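Local coordinates for protein 2-hydroxyethylphosphonate dioxygenase (PDB 4YAR) that uses non-heme iron and dioxygen to convert 2-hydroxyethylphosphonate to hydroxymethylphosphonate and formate in the biosynthesis of the antibiotic phosphinothricin tripeptide, at residues H353-L367 against V378-F391. The protein carries 1 engineered substitution. Residues are numbered along the deposited sequence; the frame is centred on the assembly and turned at random.
Sequences HAENHYVVTEGRLTL and VELEPDGSAWTGPF
Val360 O is gripped twice: Asp383 N donates to it at 2.8 Å, and so does a water that also donates to Asp383 OD1. Val360 N returns a nearly straight bond (177°) to Gly384 O, so both polar backbone atoms of Val360 are tied to the type II turn from Glu381 to Gly384. Asp383 OD1 also forms a salt bridge with Arg193, and OD2 is hydrogen-bonded to His82. From this turn strand 385-388 runs antiparallel to strand 355-362, with Tyr358–Ala386 and Asn356–Thr388 as hydrogen-bonded pairs. On the Trp387 face, the indole CG stands anti to the backbone N (chi1 169°), which brings CD1 3.3 Å from His357 CE1, over one face of the imidazole, in a T-shaped pair. The neighbouring indole N-H, used within its ring plane, meets Glu355 OE1 at 2.8 Å from above the carboxylate plane; the two planes stand 81° apart. On the Ala386 face Leu367 CD2 packs against Ala386 CB at 3.6 Å. Val360 points toward the opposing segment and sets CG2 3.9 Å from Leu380 CB. Leu365 and Leu367 pair with Leu380 and Val378 in a second antiparallel ladder, shifted by one residue. At its end nearest the turn Arg364 NH2 makes a long salt bridge to Glu381 OE1 (3.5 Å), the side chains lying alongside each other. Strand 400-407 also flanks strand 355-362, consistent with a cupin-type beta-barrel. Paired backbone bonds thus hold each ladder, while the Glu355 bond satisfies the indole N-H and is likely to steady the ring edge against His357.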
# COMPACT_ATOMS: atom_id res chain seq x y z
N HIS A 353 -8.03 7.70 -4.76
CA HIS A 353 -8.02 7.95 -3.29
C HIS A 353 -6.72 7.63 -2.50
O HIS A 353 -6.70 7.69 -1.25
CB HIS A 353 -9.22 7.32 -2.66
CG HIS A 353 -9.17 5.83 -2.60
ND1 HIS A 353 -8.39 5.17 -1.68
CD2 HIS A 353 -9.88 4.88 -3.27
CE1 HIS A 353 -8.58 3.87 -1.81
NE2 HIS A 353 -9.51 3.67 -2.72
N ALA A 354 -5.69 7.23 -3.23
CA ALA A 354 -4.38 7.06 -2.70
C ALA A 354 -3.33 7.23 -3.85
O ALA A 354 -3.65 7.73 -4.89
CB ALA A 354 -4.28 5.69 -2.03
N GLU A 355 -2.10 6.80 -3.63
CA GLU A 355 -0.99 7.02 -4.55
C GLU A 355 -1.07 6.14 -5.80
O GLU A 355 -1.59 5.02 -5.80
CB GLU A 355 0.34 6.76 -3.85
CG GLU A 355 0.63 7.61 -2.63
CD GLU A 355 1.98 7.33 -1.98
OE1 GLU A 355 2.86 6.70 -2.59
OE2 GLU A 355 2.15 7.81 -0.86
N ASN A 356 -0.55 6.68 -6.88
CA ASN A 356 -0.33 5.93 -8.12
C ASN A 356 1.15 5.98 -8.53
O ASN A 356 1.83 7.07 -8.39
CB ASN A 356 -1.09 6.56 -9.32
CG ASN A 356 -2.62 6.49 -9.20
OD1 ASN A 356 -3.20 5.54 -8.75
ND2 ASN A 356 -3.29 7.57 -9.69
N HIS A 357 1.61 4.90 -9.16
CA HIS A 357 2.87 4.88 -9.83
C HIS A 357 2.65 4.43 -11.24
O HIS A 357 1.90 3.39 -11.46
CB HIS A 357 3.87 3.91 -9.14
CG HIS A 357 4.22 4.26 -7.74
ND1 HIS A 357 5.40 4.88 -7.40
CD2 HIS A 357 3.59 4.03 -6.58
CE1 HIS A 357 5.49 4.97 -6.10
NE2 HIS A 357 4.40 4.50 -5.58
N TYR A 358 3.11 5.23 -12.21
CA TYR A 358 2.86 4.89 -13.59
C TYR A 358 4.17 4.62 -14.33
O TYR A 358 5.16 5.34 -14.11
CB TYR A 358 2.21 6.08 -14.36
CG TYR A 358 0.77 6.41 -14.02
CD1 TYR A 358 -0.28 5.68 -14.55
CD2 TYR A 358 0.48 7.43 -13.16
CE1 TYR A 358 -1.57 6.02 -14.29
CE2 TYR A 358 -0.81 7.77 -12.86
CZ TYR A 358 -1.86 7.06 -13.43
OH TYR A 358 -3.17 7.37 -13.16
N VAL A 359 4.15 3.67 -15.25
CA VAL A 359 5.26 3.48 -16.22
C VAL A 359 4.79 3.31 -17.63
O VAL A 359 3.83 2.51 -17.94
CB VAL A 359 6.23 2.35 -15.81
CG1 VAL A 359 5.53 1.02 -15.76
CG2 VAL A 359 7.46 2.31 -16.76
N VAL A 360 5.38 4.11 -18.51
CA VAL A 360 5.01 4.13 -19.92
C VAL A 360 5.67 2.93 -20.62
O VAL A 360 6.86 2.71 -20.46
CB VAL A 360 5.48 5.42 -20.64
CG1 VAL A 360 5.09 5.36 -22.08
CG2 VAL A 360 4.91 6.66 -20.02
N THR A 361 4.90 2.18 -21.36
CA THR A 361 5.39 1.04 -22.13
C THR A 361 5.32 1.22 -23.63
O THR A 361 6.06 0.54 -24.34
CB THR A 361 4.69 -0.24 -21.80
OG1 THR A 361 3.30 -0.13 -22.10
CG2 THR A 361 4.86 -0.60 -20.30
N GLU A 362 4.61 2.22 -24.10
CA GLU A 362 4.56 2.54 -25.52
C GLU A 362 4.13 3.96 -25.72
O GLU A 362 3.17 4.42 -25.11
CB GLU A 362 3.57 1.66 -26.23
CG GLU A 362 3.81 1.56 -27.73
CD GLU A 362 2.63 0.87 -28.38
OE1 GLU A 362 2.61 -0.38 -28.35
OE2 GLU A 362 1.73 1.59 -28.86
N GLY A 363 4.79 4.64 -26.66
CA GLY A 363 4.35 5.96 -27.09
C GLY A 363 5.05 7.08 -26.37
O GLY A 363 5.79 6.91 -25.35
N ARG A 364 4.85 8.28 -26.88
CA ARG A 364 5.36 9.49 -26.20
C ARG A 364 4.06 10.07 -25.64
O ARG A 364 3.24 10.61 -26.42
CB ARG A 364 6.06 10.51 -27.12
CG ARG A 364 6.51 11.75 -26.36
CD ARG A 364 7.34 12.77 -27.14
NE ARG A 364 8.67 12.29 -27.49
CZ ARG A 364 9.10 12.04 -28.73
NH1 ARG A 364 8.31 12.21 -29.79
NH2 ARG A 364 10.35 11.63 -28.91
N LEU A 365 3.87 9.87 -24.34
CA LEU A 365 2.66 10.27 -23.61
C LEU A 365 2.88 11.53 -22.79
O LEU A 365 4.01 11.84 -22.32
CB LEU A 365 2.15 9.14 -22.71
CG LEU A 365 1.78 7.77 -23.35
CD1 LEU A 365 1.20 6.77 -22.32
CD2 LEU A 365 0.80 7.99 -24.50
N THR A 366 1.78 12.26 -22.64
CA THR A 366 1.77 13.45 -21.85
C THR A 366 0.91 13.28 -20.60
O THR A 366 -0.24 12.89 -20.68
CB THR A 366 1.37 14.70 -22.67
OG1 THR A 366 2.39 14.97 -23.63
CG2 THR A 366 1.27 15.88 -21.76
N LEU A 367 1.53 13.49 -19.47
CA LEU A 367 0.84 13.47 -18.16
C LEU A 367 0.58 14.92 -17.79
O LEU A 367 1.52 15.68 -17.67
CB LEU A 367 1.64 12.74 -17.10
CG LEU A 367 1.16 12.88 -15.62
CD1 LEU A 367 -0.14 12.17 -15.37
CD2 LEU A 367 2.20 12.27 -14.68
N VAL A 378 4.17 16.88 -18.20
CA VAL A 378 5.46 16.29 -18.58
C VAL A 378 5.25 15.25 -19.70
O VAL A 378 4.21 14.56 -19.78
CB VAL A 378 6.21 15.74 -17.35
CG1 VAL A 378 5.52 14.55 -16.75
CG2 VAL A 378 7.66 15.37 -17.67
N GLU A 379 6.20 15.19 -20.64
CA GLU A 379 6.18 14.19 -21.73
C GLU A 379 7.11 13.04 -21.37
O GLU A 379 8.25 13.28 -20.91
CB GLU A 379 6.65 14.77 -23.06
CG GLU A 379 5.75 15.84 -23.63
CD GLU A 379 6.17 16.29 -25.05
OE1 GLU A 379 6.84 15.50 -25.78
OE2 GLU A 379 5.83 17.43 -25.44
N LEU A 380 6.56 11.84 -21.44
CA LEU A 380 7.28 10.60 -21.09
C LEU A 380 7.23 9.57 -22.21
O LEU A 380 6.19 9.27 -22.81
CB LEU A 380 6.74 10.04 -19.75
CG LEU A 380 6.80 10.91 -18.49
CD1 LEU A 380 5.93 10.30 -17.41
CD2 LEU A 380 8.22 11.05 -17.95
N GLU A 381 8.38 8.99 -22.49
CA GLU A 381 8.55 7.91 -23.45
C GLU A 381 8.60 6.56 -22.70
O GLU A 381 8.65 6.54 -21.45
CB GLU A 381 9.85 8.14 -24.24
CG GLU A 381 9.79 9.33 -25.16
CD GLU A 381 11.12 9.57 -25.88
OE1 GLU A 381 11.36 8.90 -26.88
OE2 GLU A 381 11.92 10.39 -25.41
N PRO A 382 8.67 5.43 -23.44
CA PRO A 382 8.76 4.14 -22.75
C PRO A 382 9.86 4.04 -21.79
O PRO A 382 10.99 4.50 -22.05
CB PRO A 382 8.88 3.12 -23.88
CG PRO A 382 8.20 3.80 -25.06
CD PRO A 382 8.54 5.25 -24.91
N ASP A 383 9.54 3.46 -20.64
CA ASP A 383 10.41 3.46 -19.44
C ASP A 383 10.41 4.75 -18.58
O ASP A 383 10.85 4.72 -17.41
CB ASP A 383 11.84 3.05 -19.71
CG ASP A 383 11.98 1.60 -20.22
OD1 ASP A 383 11.03 0.76 -20.09
OD2 ASP A 383 13.04 1.31 -20.85
N GLY A 384 9.96 5.87 -19.12
CA GLY A 384 9.57 7.00 -18.29
C GLY A 384 8.47 6.65 -17.31
O GLY A 384 7.60 5.79 -17.62
N SER A 385 8.47 7.35 -16.17
CA SER A 385 7.51 7.02 -15.12
C SER A 385 7.12 8.24 -14.33
O SER A 385 7.84 9.28 -14.37
CB SER A 385 8.12 5.97 -14.18
OG SER A 385 9.35 6.43 -13.65
N ALA A 386 6.03 8.10 -13.58
CA ALA A 386 5.59 9.10 -12.67
C ALA A 386 4.93 8.56 -11.40
O ALA A 386 4.52 7.38 -11.35
CB ALA A 386 4.64 10.01 -13.38
N TRP A 387 4.79 9.45 -10.41
CA TRP A 387 4.08 9.16 -9.14
C TRP A 387 3.06 10.21 -8.94
O TRP A 387 3.38 11.35 -9.17
CB TRP A 387 5.05 9.15 -8.00
CG TRP A 387 4.45 9.11 -6.67
CD1 TRP A 387 4.12 8.00 -5.96
CD2 TRP A 387 4.10 10.22 -5.83
NE1 TRP A 387 3.60 8.33 -4.78
CE2 TRP A 387 3.57 9.69 -4.66
CE3 TRP A 387 4.17 11.62 -5.97
CZ2 TRP A 387 3.14 10.51 -3.60
CZ3 TRP A 387 3.70 12.41 -4.93
CH2 TRP A 387 3.23 11.84 -3.77
N THR A 388 1.85 9.87 -8.52
CA THR A 388 0.85 10.89 -8.16
C THR A 388 0.47 10.72 -6.69
O THR A 388 0.27 9.58 -6.29
CB THR A 388 -0.37 10.85 -9.05
OG1 THR A 388 -1.05 9.62 -8.95
CG2 THR A 388 0.04 11.01 -10.58
N GLY A 389 0.40 11.82 -5.91
CA GLY A 389 -0.08 11.80 -4.53
C GLY A 389 -1.58 11.49 -4.51
O GLY A 389 -2.26 11.52 -5.54
N PRO A 390 -2.12 11.18 -3.33
CA PRO A 390 -3.56 10.91 -3.18
C PRO A 390 -4.37 12.14 -3.61
O PRO A 390 -3.99 13.26 -3.29
CB PRO A 390 -3.71 10.66 -1.69
CG PRO A 390 -2.36 10.18 -1.27
CD PRO A 390 -1.39 11.02 -2.04
N PHE A 391 -5.47 11.89 -4.29
CA PHE A 391 -6.40 12.93 -4.73
C PHE A 391 -5.81 13.99 -5.67
O PHE A 391 -6.39 15.07 -5.80
CB PHE A 391 -7.11 13.52 -3.51
CG PHE A 391 -8.05 12.55 -2.88
CD1 PHE A 391 -9.25 12.25 -3.50
CD2 PHE A 391 -7.72 11.87 -1.71
CE1 PHE A 391 -10.12 11.36 -2.95
CE2 PHE A 391 -8.57 10.95 -1.18
CZ PHE A 391 -9.81 10.70 -1.77
O HOH W 1 -3.06 9.39 -6.96
O HOH W 2 8.42 0.33 -20.10